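Local coordinates for Arf-GAP with coiled-coil, ANK repeat and PH domain-containing protein 2 (Homo sapiens, PDB 6IF3) that acts as a GTPase-activating protein for the small GTPase ARF6 and uses its ankyrin repeats, the part present in this chain, to interact with RAB35, at residues 13-18 / 49-54; 73-78 / 82-87; 89-94 / 159-164; 111-116 / 132-137. All blocks are in the same frame, centred on the assembly; numbering follows the deposited sequence.

Contact 1: residues 13-18 / 49-54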
loop_
_atom_site.group_PDB
_atom_site.type_symbol
_atom_site.label_atom_id
_atom_site.label_comp_id
_atom_site.label_asym_id
_atom_site.label_seq_id
_atom_site.Cartn_x
_atom_site.Cartn_y
_atom_site.Cartn_z
ATOM N N GLN A 13 25.128 -20.374 -20.503
ATOM C CA GLN A 13 24.261 -20.098 -21.657
ATOM C C GLN A 13 22.883 -19.628 -21.225
ATOM O O GLN A 13 22.330 -18.694 -21.804
ATOM C CB GLN A 13 24.161 -21.351 -22.554
ATOM C CG GLN A 13 25.462 -21.669 -23.280
ATOM C CD GLN A 13 25.391 -22.955 -24.077
ATOM O OE1 GLN A 13 24.628 -23.862 -23.743
ATOM N NE2 GLN A 13 26.170 -23.032 -25.150
ATOM N N LEU A 14 22.338 -20.241 -20.181
ATOM C CA LEU A 14 21.031 -19.867 -19.669
ATOM C C LEU A 14 21.070 -18.465 -19.095
ATOM O O LEU A 14 20.151 -17.674 -19.315
ATOM C CB LEU A 14 20.573 -20.870 -18.608
ATOM C CG LEU A 14 19.285 -20.574 -17.844
ATOM C CD1 LEU A 14 18.102 -20.580 -18.846
ATOM C CD2 LEU A 14 19.122 -21.594 -16.736
ATOM N N TYR A 15 22.126 -18.185 -18.336
ATOM C CA TYR A 15 22.342 -16.891 -17.700
ATOM C C TYR A 15 22.333 -15.754 -18.738
ATOM O O TYR A 15 21.682 -14.709 -18.541
ATOM C CB TYR A 15 23.679 -16.969 -16.956
ATOM C CG TYR A 15 24.218 -15.757 -16.234
ATOM C CD1 TYR A 15 23.976 -15.569 -14.867
ATOM C CD2 TYR A 15 25.060 -14.843 -16.875
ATOM C CE1 TYR A 15 24.531 -14.518 -14.176
ATOM C CE2 TYR A 15 25.606 -13.753 -16.187
ATOM C CZ TYR A 15 25.359 -13.616 -14.823
ATOM O OH TYR A 15 25.865 -12.566 -14.141
ATOM N N ARG A 16 23.075 -15.946 -19.818
ATOM C CA ARG A 16 23.170 -14.938 -20.874
ATOM C C ARG A 16 21.843 -14.780 -21.601
ATOM O O ARG A 16 21.396 -13.666 -21.903
ATOM C CB ARG A 16 24.271 -15.331 -21.867
ATOM C CG ARG A 16 25.657 -15.221 -21.250
ATOM C CD ARG A 16 26.760 -15.701 -22.175
ATOM N NE ARG A 16 28.033 -15.256 -21.615
ATOM C CZ ARG A 16 29.238 -15.636 -22.037
ATOM N NH1 ARG A 16 29.361 -16.498 -23.033
ATOM N NH2 ARG A 16 30.321 -15.149 -21.443
ATOM N N ALA A 17 21.203 -15.904 -21.904
ATOM C CA ALA A 17 19.973 -15.857 -22.689
ATOM C C ALA A 17 18.843 -15.209 -21.896
ATOM O O ALA A 17 17.915 -14.653 -22.481
ATOM C CB ALA A 17 19.593 -17.277 -23.154
ATOM N N SER A 18 18.911 -15.281 -20.563
ATOM C CA SER A 18 17.871 -14.692 -19.709
ATOM C C SER A 18 17.875 -13.182 -19.787
ATOM O O SER A 18 16.808 -12.556 -19.870
ATOM C CB SER A 18 18.071 -15.132 -18.259
ATOM O OG SER A 18 17.942 -16.547 -18.151
ATOM N N LEU A 49 17.610 -15.791 -12.969
ATOM C CA LEU A 49 16.422 -14.989 -12.692
ATOM C C LEU A 49 16.835 -13.565 -12.425
ATOM O O LEU A 49 16.116 -12.638 -12.847
ATOM C CB LEU A 49 15.627 -15.580 -11.544
ATOM C CG LEU A 49 14.318 -14.888 -11.180
ATOM C CD1 LEU A 49 13.409 -14.758 -12.425
ATOM C CD2 LEU A 49 13.603 -15.690 -10.077
ATOM N N ILE A 50 17.984 -13.351 -11.782
ATOM C CA ILE A 50 18.455 -11.983 -11.638
ATOM C C ILE A 50 18.779 -11.381 -13.028
ATOM O O ILE A 50 18.464 -10.216 -13.275
ATOM C CB ILE A 50 19.668 -11.899 -10.673
ATOM C CG1 ILE A 50 19.178 -12.104 -9.239
ATOM C CG2 ILE A 50 20.405 -10.594 -10.834
ATOM C CD1 ILE A 50 20.304 -12.297 -8.244
ATOM N N GLN A 51 19.371 -12.158 -13.938
ATOM C CA GLN A 51 19.591 -11.651 -15.291
ATOM C C GLN A 51 18.284 -11.305 -15.992
ATOM O O GLN A 51 18.234 -10.352 -16.768
ATOM C CB GLN A 51 20.382 -12.672 -16.130
ATOM C CG GLN A 51 21.864 -12.745 -15.639
ATOM C CD GLN A 51 22.591 -11.424 -15.822
ATOM O OE1 GLN A 51 22.569 -10.838 -16.901
ATOM N NE2 GLN A 51 23.222 -10.947 -14.769
ATOM N N ALA A 52 17.233 -12.089 -15.735
ATOM C CA ALA A 52 15.918 -11.826 -16.350
ATOM C C ALA A 52 15.372 -10.501 -15.860
ATOM O O ALA A 52 14.794 -9.715 -16.631
ATOM C CB ALA A 52 14.947 -12.939 -16.042
ATOM N N VAL A 53 15.600 -10.229 -14.582
ATOM C CA VAL A 53 15.158 -8.951 -14.000
ATOM C C VAL A 53 15.907 -7.797 -14.674
ATOM O O VAL A 53 15.303 -6.833 -15.188
ATOM C CB VAL A 53 15.387 -8.933 -12.482
ATOM C CG1 VAL A 53 15.205 -7.474 -11.938
ATOM C CG2 VAL A 53 14.424 -9.917 -11.798
ATOM N N LEU A 54 17.228 -7.900 -14.712
ATOM C CA LEU A 54 18.050 -6.844 -15.316
ATOM C C LEU A 54 17.703 -6.592 -16.787
ATOM O O LEU A 54 17.794 -5.444 -17.271
ATOM C CB LEU A 54 19.531 -7.191 -15.204
ATOM C CG LEU A 54 20.129 -7.312 -13.790
ATOM C CD1 LEU A 54 21.579 -7.765 -13.864
ATOM C CD2 LEU A 54 20.042 -6.007 -13.030
HETATM O O HOH W 1 23.885 -12.088 -19.080
HETATM O O HOH W 2 14.823 -10.165 -19.247
#

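Contact 2: residues 73-78 / 82-87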
loop_
_atom_site.group_PDB
_atom_site.type_symbol
_atom_site.label_atom_id
_atom_site.label_comp_id
_atom_site.label_asym_id
_atom_site.label_seq_id
_atom_site.Cartn_x
_atom_site.Cartn_y
_atom_site.Cartn_z
ATOM N N GLN A 73 16.367 -16.614 -4.407
ATOM C CA GLN A 73 17.806 -16.885 -4.335
ATOM C C GLN A 73 18.584 -15.601 -4.556
ATOM O O GLN A 73 18.330 -14.857 -5.528
ATOM C CB GLN A 73 18.236 -17.943 -5.364
ATOM C CG GLN A 73 19.729 -18.304 -5.239
ATOM C CD GLN A 73 20.090 -19.418 -6.168
ATOM O OE1 GLN A 73 19.279 -20.321 -6.397
ATOM N NE2 GLN A 73 21.278 -19.346 -6.748
ATOM N N ARG A 74 19.549 -15.360 -3.680
ATOM C CA ARG A 74 20.286 -14.096 -3.649
ATOM C C ARG A 74 21.632 -14.145 -4.336
ATOM O O ARG A 74 22.307 -15.202 -4.345
ATOM C CB ARG A 74 20.526 -13.670 -2.182
ATOM C CG ARG A 74 19.274 -13.703 -1.296
ATOM C CD ARG A 74 19.683 -13.686 0.139
ATOM N NE ARG A 74 18.612 -13.812 1.126
ATOM C CZ ARG A 74 18.269 -12.835 1.971
ATOM N NH1 ARG A 74 18.878 -11.665 1.872
ATOM N NH2 ARG A 74 17.355 -13.036 2.928
ATOM N N ASP A 75 22.064 -12.984 -4.836
ATOM C CA ASP A 75 23.478 -12.828 -5.225
ATOM C C ASP A 75 24.363 -12.688 -3.977
ATOM O O ASP A 75 23.871 -12.764 -2.823
ATOM C CB ASP A 75 23.683 -11.644 -6.186
ATOM C CG ASP A 75 23.309 -10.298 -5.586
ATOM O OD1 ASP A 75 23.354 -10.142 -4.351
ATOM O OD2 ASP A 75 23.025 -9.363 -6.387
ATOM N N VAL A 76 25.671 -12.508 -4.183
ATOM C CA VAL A 76 26.589 -12.550 -3.065
ATOM C C VAL A 76 26.460 -11.322 -2.150
ATOM O O VAL A 76 26.943 -11.357 -1.018
ATOM C CB VAL A 76 28.053 -12.754 -3.581
ATOM C CG1 VAL A 76 28.686 -11.469 -4.072
ATOM C CG2 VAL A 76 28.947 -13.437 -2.509
ATOM N N GLN A 77 25.754 -10.289 -2.627
ATOM C CA GLN A 77 25.443 -9.111 -1.809
ATOM C C GLN A 77 24.127 -9.285 -1.052
ATOM O O GLN A 77 23.652 -8.343 -0.404
ATOM C CB GLN A 77 25.375 -7.854 -2.690
ATOM C CG GLN A 77 26.772 -7.316 -3.078
ATOM C CD GLN A 77 27.383 -8.045 -4.263
ATOM O OE1 GLN A 77 26.666 -8.531 -5.140
ATOM N NE2 GLN A 77 28.726 -8.117 -4.296
ATOM N N GLY A 78 23.563 -10.489 -1.145
ATOM C CA GLY A 78 22.324 -10.846 -0.457
ATOM C C GLY A 78 21.061 -10.328 -1.113
ATOM O O GLY A 78 19.995 -10.269 -0.459
ATOM N N LEU A 82 13.509 -9.905 -6.257
ATOM C CA LEU A 82 12.633 -8.811 -5.873
ATOM C C LEU A 82 13.406 -7.533 -5.524
ATOM O O LEU A 82 12.981 -6.445 -5.890
ATOM C CB LEU A 82 11.750 -9.236 -4.695
ATOM C CG LEU A 82 10.786 -8.169 -4.146
ATOM C CD1 LEU A 82 9.821 -7.609 -5.176
ATOM C CD2 LEU A 82 10.026 -8.737 -2.913
ATOM N N HIS A 83 14.523 -7.647 -4.818
ATOM C CA HIS A 83 15.397 -6.485 -4.546
ATOM C C HIS A 83 15.780 -5.785 -5.845
ATOM O O HIS A 83 15.622 -4.578 -6.006
ATOM C CB HIS A 83 16.701 -6.895 -3.819
ATOM C CG HIS A 83 17.740 -5.797 -3.787
ATOM N ND1 HIS A 83 17.986 -5.026 -2.670
ATOM C CD2 HIS A 83 18.589 -5.345 -4.744
ATOM C CE1 HIS A 83 18.936 -4.148 -2.937
ATOM N NE2 HIS A 83 19.318 -4.318 -4.193
ATOM N N HIS A 84 16.289 -6.547 -6.796
ATOM C CA HIS A 84 16.735 -5.937 -8.035
ATOM C C HIS A 84 15.613 -5.321 -8.851
ATOM O O HIS A 84 15.803 -4.250 -9.448
ATOM C CB HIS A 84 17.489 -6.989 -8.900
ATOM C CG HIS A 84 18.831 -7.353 -8.346
ATOM N ND1 HIS A 84 19.893 -6.469 -8.330
ATOM C CD2 HIS A 84 19.281 -8.500 -7.777
ATOM C CE1 HIS A 84 20.942 -7.062 -7.790
ATOM N NE2 HIS A 84 20.598 -8.288 -7.447
ATOM N N ALA A 85 14.452 -5.977 -8.887
ATOM C CA ALA A 85 13.326 -5.420 -9.626
ATOM C C ALA A 85 12.863 -4.108 -8.992
ATOM O O ALA A 85 12.472 -3.158 -9.683
ATOM C CB ALA A 85 12.190 -6.395 -9.669
ATOM N N THR A 86 12.918 -4.058 -7.654
ATOM C CA THR A 86 12.548 -2.832 -6.941
ATOM C C THR A 86 13.509 -1.694 -7.259
ATOM O O THR A 86 13.094 -0.582 -7.564
ATOM C CB THR A 86 12.493 -3.088 -5.429
ATOM O OG1 THR A 86 11.482 -4.066 -5.187
ATOM C CG2 THR A 86 12.127 -1.794 -4.645
ATOM N N VAL A 87 14.811 -1.949 -7.149
ATOM C CA VAL A 87 15.821 -0.947 -7.471
ATOM C C VAL A 87 15.662 -0.407 -8.900
ATOM O O VAL A 87 15.737 0.802 -9.110
ATOM C CB VAL A 87 17.224 -1.536 -7.290
ATOM C CG1 VAL A 87 18.286 -0.593 -7.852
ATOM C CG2 VAL A 87 17.466 -1.802 -5.781
#

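Contact 3: residues 89-94 / 159-164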
loop_
_atom_site.group_PDB
_atom_site.type_symbol
_atom_site.label_atom_id
_atom_site.label_comp_id
_atom_site.label_asym_id
_atom_site.label_seq_id
_atom_site.Cartn_x
_atom_site.Cartn_y
_atom_site.Cartn_z
ATOM N N GLY A 89 12.928 -0.325 -10.708
ATOM C CA GLY A 89 11.603 0.260 -10.946
ATOM C C GLY A 89 10.743 -0.628 -11.830
ATOM O O GLY A 89 9.806 -0.163 -12.479
ATOM N N HIS A 90 11.075 -1.917 -11.870
ATOM C CA HIS A 90 10.317 -2.883 -12.676
ATOM C C HIS A 90 9.041 -3.353 -11.987
ATOM O O HIS A 90 8.968 -4.457 -11.391
ATOM C CB HIS A 90 11.206 -4.075 -13.011
ATOM C CG HIS A 90 12.336 -3.720 -13.914
ATOM N ND1 HIS A 90 13.326 -4.618 -14.270
ATOM C CD2 HIS A 90 12.640 -2.559 -14.547
ATOM C CE1 HIS A 90 14.177 -4.030 -15.090
ATOM N NE2 HIS A 90 13.792 -2.777 -15.270
ATOM N N THR A 91 8.024 -2.501 -12.072
ATOM C CA THR A 91 6.770 -2.713 -11.358
ATOM C C THR A 91 6.104 -4.056 -11.692
ATOM O O THR A 91 5.628 -4.767 -10.794
ATOM C CB THR A 91 5.795 -1.583 -11.659
ATOM O OG1 THR A 91 6.435 -0.306 -11.432
ATOM C CG2 THR A 91 4.591 -1.688 -10.745
ATOM N N GLY A 92 6.114 -4.429 -12.963
ATOM C CA GLY A 92 5.471 -5.680 -13.363
ATOM C C GLY A 92 6.179 -6.896 -12.769
ATOM O O GLY A 92 5.509 -7.828 -12.306
ATOM N N GLN A 93 7.503 -6.883 -12.782
ATOM C CA GLN A 93 8.261 -7.960 -12.162
ATOM C C GLN A 93 8.039 -8.006 -10.659
ATOM O O GLN A 93 7.962 -9.090 -10.090
ATOM C CB GLN A 93 9.758 -7.838 -12.471
ATOM C CG GLN A 93 10.083 -8.062 -13.941
ATOM C CD GLN A 93 11.544 -7.748 -14.258
ATOM O OE1 GLN A 93 12.260 -7.170 -13.441
ATOM N NE2 GLN A 93 11.982 -8.138 -15.452
ATOM N N VAL A 94 7.927 -6.846 -10.004
ATOM C CA VAL A 94 7.609 -6.817 -8.560
ATOM C C VAL A 94 6.256 -7.519 -8.313
ATOM O O VAL A 94 6.102 -8.351 -7.420
ATOM C CB VAL A 94 7.586 -5.359 -8.028
ATOM C CG1 VAL A 94 6.955 -5.278 -6.615
ATOM C CG2 VAL A 94 9.022 -4.807 -7.997
ATOM N N ARG A 159 -4.883 -6.742 -10.160
ATOM C CA ARG A 159 -5.844 -5.739 -10.578
ATOM C C ARG A 159 -5.288 -4.345 -10.317
ATOM O O ARG A 159 -5.412 -3.443 -11.161
ATOM C CB ARG A 159 -7.175 -5.910 -9.837
ATOM C CG ARG A 159 -8.277 -4.990 -10.415
ATOM C CD ARG A 159 -9.567 -5.176 -9.681
ATOM N NE ARG A 159 -10.677 -4.519 -10.358
ATOM C CZ ARG A 159 -11.940 -4.614 -9.958
ATOM N NH1 ARG A 159 -12.216 -5.333 -8.869
ATOM N NH2 ARG A 159 -12.920 -4.027 -10.646
ATOM N N ASP A 160 -4.669 -4.168 -9.157
ATOM C CA ASP A 160 -4.040 -2.875 -8.828
ATOM C C ASP A 160 -2.854 -2.542 -9.747
ATOM O O ASP A 160 -2.628 -1.353 -10.048
ATOM C CB ASP A 160 -3.564 -2.877 -7.387
ATOM C CG ASP A 160 -4.701 -3.098 -6.423
ATOM O OD1 ASP A 160 -5.788 -2.568 -6.689
ATOM O OD2 ASP A 160 -4.522 -3.807 -5.421
ATOM N N PHE A 161 -2.123 -3.565 -10.176
ATOM C CA PHE A 161 -1.000 -3.393 -11.077
ATOM C C PHE A 161 -1.490 -3.047 -12.498
ATOM O O PHE A 161 -0.794 -2.328 -13.256
ATOM C CB PHE A 161 -0.121 -4.680 -11.114
ATOM C CG PHE A 161 0.807 -4.709 -12.281
ATOM C CD1 PHE A 161 1.837 -3.786 -12.370
ATOM C CD2 PHE A 161 0.589 -5.593 -13.353
ATOM C CE1 PHE A 161 2.655 -3.727 -13.495
ATOM C CE2 PHE A 161 1.403 -5.537 -14.470
ATOM C CZ PHE A 161 2.443 -4.619 -14.528
ATOM N N SER A 162 -2.659 -3.569 -12.878
ATOM C CA SER A 162 -3.065 -3.593 -14.285
ATOM C C SER A 162 -3.114 -2.209 -14.959
ATOM O O SER A 162 -2.970 -2.128 -16.170
ATOM C CB SER A 162 -4.432 -4.301 -14.465
ATOM O OG SER A 162 -5.535 -3.576 -13.919
ATOM N N GLN A 163 -3.265 -1.128 -14.198
ATOM C CA GLN A 163 -3.264 0.194 -14.836
ATOM C C GLN A 163 -2.041 1.028 -14.464
ATOM O O GLN A 163 -1.956 2.202 -14.845
ATOM C CB GLN A 163 -4.545 0.966 -14.495
ATOM C CG GLN A 163 -5.821 0.320 -15.000
ATOM C CD GLN A 163 -6.027 0.370 -16.521
ATOM O OE1 GLN A 163 -5.120 0.663 -17.294
ATOM N NE2 GLN A 163 -7.243 0.073 -16.945
ATOM N N MET A 164 -1.099 0.416 -13.749
ATOM C CA MET A 164 0.219 1.019 -13.483
ATOM C C MET A 164 1.182 0.830 -14.665
ATOM O O MET A 164 1.062 -0.132 -15.426
ATOM C CB MET A 164 0.881 0.405 -12.263
ATOM C CG MET A 164 0.083 0.393 -10.991
ATOM S SD MET A 164 1.098 -0.492 -9.780
ATOM C CE MET A 164 0.089 -0.284 -8.304
#

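Contact 4: residues 111-116 / 132-137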
loop_
_atom_site.group_PDB
_atom_site.type_symbol
_atom_site.label_atom_id
_atom_site.label_comp_id
_atom_site.label_asym_id
_atom_site.label_seq_id
_atom_site.Cartn_x
_atom_site.Cartn_y
_atom_site.Cartn_z
ATOM N N GLY A 111 21.530 -4.315 4.778
ATOM C CA GLY A 111 20.391 -4.198 5.672
ATOM C C GLY A 111 19.118 -3.630 5.058
ATOM O O GLY A 111 18.174 -3.296 5.786
ATOM N N LYS A 112 19.081 -3.489 3.739
ATOM C CA LYS A 112 17.909 -2.877 3.089
ATOM C C LYS A 112 16.902 -3.908 2.578
ATOM O O LYS A 112 17.278 -4.914 1.970
ATOM C CB LYS A 112 18.351 -1.989 1.921
ATOM C CG LYS A 112 19.323 -0.890 2.303
ATOM C CD LYS A 112 19.678 -0.000 1.119
ATOM C CE LYS A 112 20.580 1.151 1.550
ATOM N NZ LYS A 112 20.865 2.146 0.470
ATOM N N ASP A 113 15.609 -3.659 2.819
ATOM C CA ASP A 113 14.570 -4.472 2.195
ATOM C C ASP A 113 13.917 -3.717 1.037
ATOM O O ASP A 113 14.136 -2.510 0.872
ATOM C CB ASP A 113 13.512 -4.972 3.242
ATOM C CG ASP A 113 12.706 -3.889 3.897
ATOM O OD1 ASP A 113 12.656 -2.726 3.452
ATOM O OD2 ASP A 113 12.075 -4.253 4.920
ATOM N N PRO A 114 13.117 -4.430 0.228
ATOM C CA PRO A 114 12.526 -3.779 -0.935
ATOM C C PRO A 114 11.665 -2.596 -0.578
ATOM O O PRO A 114 11.720 -1.593 -1.285
ATOM C CB PRO A 114 11.697 -4.888 -1.556
ATOM C CG PRO A 114 12.539 -6.103 -1.328
ATOM C CD PRO A 114 13.051 -5.900 0.104
ATOM N N LEU A 115 10.921 -2.691 0.514
ATOM C CA LEU A 115 10.066 -1.555 0.890
ATOM C C LEU A 115 10.912 -0.309 1.215
ATOM O O LEU A 115 10.561 0.788 0.768
ATOM C CB LEU A 115 9.174 -1.880 2.106
ATOM C CG LEU A 115 8.247 -0.732 2.552
ATOM C CD1 LEU A 115 7.243 -0.350 1.451
ATOM C CD2 LEU A 115 7.543 -1.110 3.876
ATOM N N SER A 116 12.011 -0.466 1.943
ATOM C CA SER A 116 12.819 0.713 2.307
ATOM C C SER A 116 13.353 1.362 1.028
ATOM O O SER A 116 13.421 2.575 0.920
ATOM C CB SER A 116 13.948 0.345 3.269
ATOM O OG SER A 116 14.981 -0.396 2.634
ATOM N N LEU A 132 0.372 -3.624 -0.125
ATOM C CA LEU A 132 -0.870 -4.419 -0.246
ATOM C C LEU A 132 -0.582 -5.928 -0.125
ATOM O O LEU A 132 -1.389 -6.688 0.421
ATOM C CB LEU A 132 -1.597 -4.103 -1.545
ATOM C CG LEU A 132 -2.163 -2.662 -1.488
ATOM C CD1 LEU A 132 -3.038 -2.405 -2.687
ATOM C CD2 LEU A 132 -2.920 -2.326 -0.163
ATOM N N ALA A 133 0.599 -6.350 -0.581
ATOM C CA ALA A 133 1.003 -7.746 -0.348
ATOM C C ALA A 133 1.237 -8.031 1.140
ATOM O O ALA A 133 0.912 -9.125 1.617
ATOM C CB ALA A 133 2.242 -8.068 -1.154
ATOM N N ARG A 134 1.791 -7.061 1.873
ATOM C CA ARG A 134 1.928 -7.190 3.321
ATOM C C ARG A 134 0.556 -7.274 3.990
ATOM O O ARG A 134 0.374 -8.033 4.921
ATOM C CB ARG A 134 2.724 -6.027 3.923
ATOM C CG ARG A 134 4.191 -6.022 3.497
ATOM C CD ARG A 134 5.088 -5.189 4.436
ATOM N NE ARG A 134 6.489 -5.191 4.013
ATOM C CZ ARG A 134 7.512 -4.895 4.809
ATOM N NH1 ARG A 134 7.303 -4.614 6.091
ATOM N NH2 ARG A 134 8.752 -4.924 4.334
ATOM N N MET A 135 -0.397 -6.471 3.526
ATOM C CA MET A 135 -1.743 -6.522 4.076
ATOM C C MET A 135 -2.329 -7.941 3.923
ATOM O O MET A 135 -2.942 -8.466 4.849
ATOM C CB MET A 135 -2.624 -5.476 3.376
ATOM C CG MET A 135 -4.014 -5.355 3.976
ATOM S SD MET A 135 -5.053 -4.213 3.038
ATOM C CE MET A 135 -4.360 -2.643 3.497
ATOM N N ASN A 136 -2.113 -8.549 2.758
ATOM C CA ASN A 136 -2.524 -9.930 2.534
ATOM C C ASN A 136 -1.828 -10.884 3.497
ATOM O O ASN A 136 -2.455 -11.802 4.018
ATOM C CB ASN A 136 -2.242 -10.360 1.098
ATOM C CG ASN A 136 -3.251 -9.776 0.120
ATOM O OD1 ASN A 136 -4.288 -9.246 0.535
ATOM N ND2 ASN A 136 -2.970 -9.897 -1.177
ATOM N N GLU A 137 -0.545 -10.646 3.737
ATOM C CA GLU A 137 0.190 -11.475 4.725
ATOM C C GLU A 137 -0.451 -11.360 6.094
ATOM O O GLU A 137 -0.680 -12.366 6.790
ATOM C CB GLU A 137 1.653 -11.052 4.807
ATOM C CG GLU A 137 2.450 -11.250 3.535
ATOM C CD GLU A 137 3.925 -10.901 3.723
ATOM O OE1 GLU A 137 4.320 -10.565 4.862
ATOM O OE2 GLU A 137 4.693 -11.001 2.741
HETATM O O HOH W 3 9.742 -5.182 1.724
#

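Contact 1: residues 13-18 / 49-54
Gln51 lays its side chain over one face of the Tyr15 ring: its CG stands above the centre, 3.5 Å from the ring centroid, a CH-pi contact. The glutamine chain folds at chi2 (-63°), which carries the amide back across the ring, stacked with the two planes 29° apart. Gln51 NE2 comes within 3.2 Å of Tyr15 OH, but the angle is too poor for a hydrogen bond, and the phenol, swung across to the second helix by a first torsion that sets the ring opposite its own backbone N, is instead hydrogen-bonded to Glu43. Segments 13-18 and 49-54 lie on helices 10-19 and 48-55 of an ankyrin stack, the latter in ANK 1; the segment axes approach to 7.9 Å, inclined by 18°. A leucine in place of Tyr15 would probably leave Gln51 CG without its aromatic face and Glu43 without its phenol partner. Further along the helix, Ser18 CB meets Gln51 CB at 4.0 Å. Ser18 OG turns back to Leu14 O at 2.7 Å, above the carbonyl plane and on the face opposite Ser18 N, so one carbonyl takes two donors. A water spans the helices, donating to Ser18 O and, at 2.7 Å, to Ala52 O.

Contact 2: residues 73-78 / 82-87
His84 NE2 donates to Asp75 OD2 across 2.9 Å, with an N-H...O angle of 146°, and this bond carries the contact. It ties the loop that joins ankyrin repeats ANK 1 and ANK 2 to the first helix of ANK 2, helix 81-88. The acceptor lies in the imidazole plane, whereas the donor meets the carboxylate from above its plane. The two flat groups are turned almost perpendicular, 77° apart. A donating NE2 means that this nitrogen carries a proton; the geometry is that of a His-carboxylate pair. In the next shell, Asp75 holds its CG between the backbone N and the carbonyl carbon, which lets the other oxygen, OD1, turn to its own loop: it accepts from Arg79 N and, weakly, from Gln77 N. The carboxylate is thus shared between the helix and the turn. Asp75 also opens a type I beta turn, closed by Gly78 N on Asp75 O. His83 CD2 sits over one face of the His84 ring, offset toward the rim, while Ile50 and Val53 of helix 48-55 pack on the same imidazole. Further out, Arg74 NH1 reaches Gly78 O at 2.9 Å, tilted 22° from the guanidinium plane.

Contact 3: residues 89-94 / 159-164
Most of the apolar contact comes from Phe161, which presses the far end of its ring on Gly92: Gly92 CA lies 3.4 Å from Phe161 CZ, in an oblique approach. With no side chain, the glycine lets the ring come this close. A chi1 of 164° sets the Phe161 ring opposite its own backbone N and out toward helix 91-99. Thr91 CG2 comes to the ring's edge near its plane, 3.8 Å from Phe161 CD1, and the same methyl touches Met164 SD at 3.8 Å, with the threonine and methionine side chains crossing at about a right angle. Segment 89-94 takes in the tight turn between the two helices of ankyrin repeat ANK 2 and the first turn of the second, helix 91-99; the segment following the repeats, 159-164, folds back against it. Replacing Phe161 by an alanine would probably open a gap over Gly92 CA and leave Thr91 CG2 with little but Met164 SD across the contact. The hydrogen bonds described here lie within one segment or the other. His90 is at the N-cap position, and its ND1-H donates to Gln93 OE1 at 2.9 Å, from above the amide plane. On the other side, Met164 N closes a type I beta turn on Phe161 O at 2.8 Å.

Contact 4: residues 111-116 / 132-137
Leu115 CD2 lies over the centre of the Arg134 guanidinium, 3.9 Å above its plane, while Leu115 CB comes within 3.8 Å of Arg134 NH2. This is the closer-packed part of the contact. It depends on an arginine chain extended from CG to NE that spans the gap from helix 124-141 to the start of helix 114-120, two helices of ankyrin repeat ANK 3; across the segments the nearest CA atoms, of Leu115 and Arg134, are 10.2 Å apart. The polar side is looser. Arg134 NH2 makes a salt bridge to Asp113 OD2; its hydrogen bond, long at 3.4 Å, is weak, with the carboxylate at the guanidinium edge but turned 88° from its plane. A water in the guanidinium plane accepts from Arg134 NH2 at 2.8 Å and from Leu115 N, linking arginine and helix start. The strongest polar partner of Arg134 lies elsewhere, Gln104, which takes its NE. Asp113 is the N-cap of helix 114-120: its OD1 accepts from Ser116 N at 2.8 Å, met nearly along the C-O axis. One carboxylate oxygen therefore caps the helix while the other faces the arginine, whose positive charge would probably help to balance the aspartate at this partly exposed site.

The four contacts run along an all-helical ankyrin stack, with contact 1 at one end and contact 4 toward the other, their centres 25 Å apart on opposite sides of the chain's centre. Contacts 1 and 2, 13 Å apart, meet where Val53 and Ile50 of helix 48-55 pack on helix 81-88. Contact 2 touches contact 3 through the consecutive helices 81-88 and 91-99, and contact 4 through Pro114 against Leu82 and Thr86. Contact 4 falls between the two halves of contact 3, since 159-164 returns from beyond the last repeat to reach ANK 2. Neighbouring repeats are thus joined in series, with the chain after them packed back on the stack.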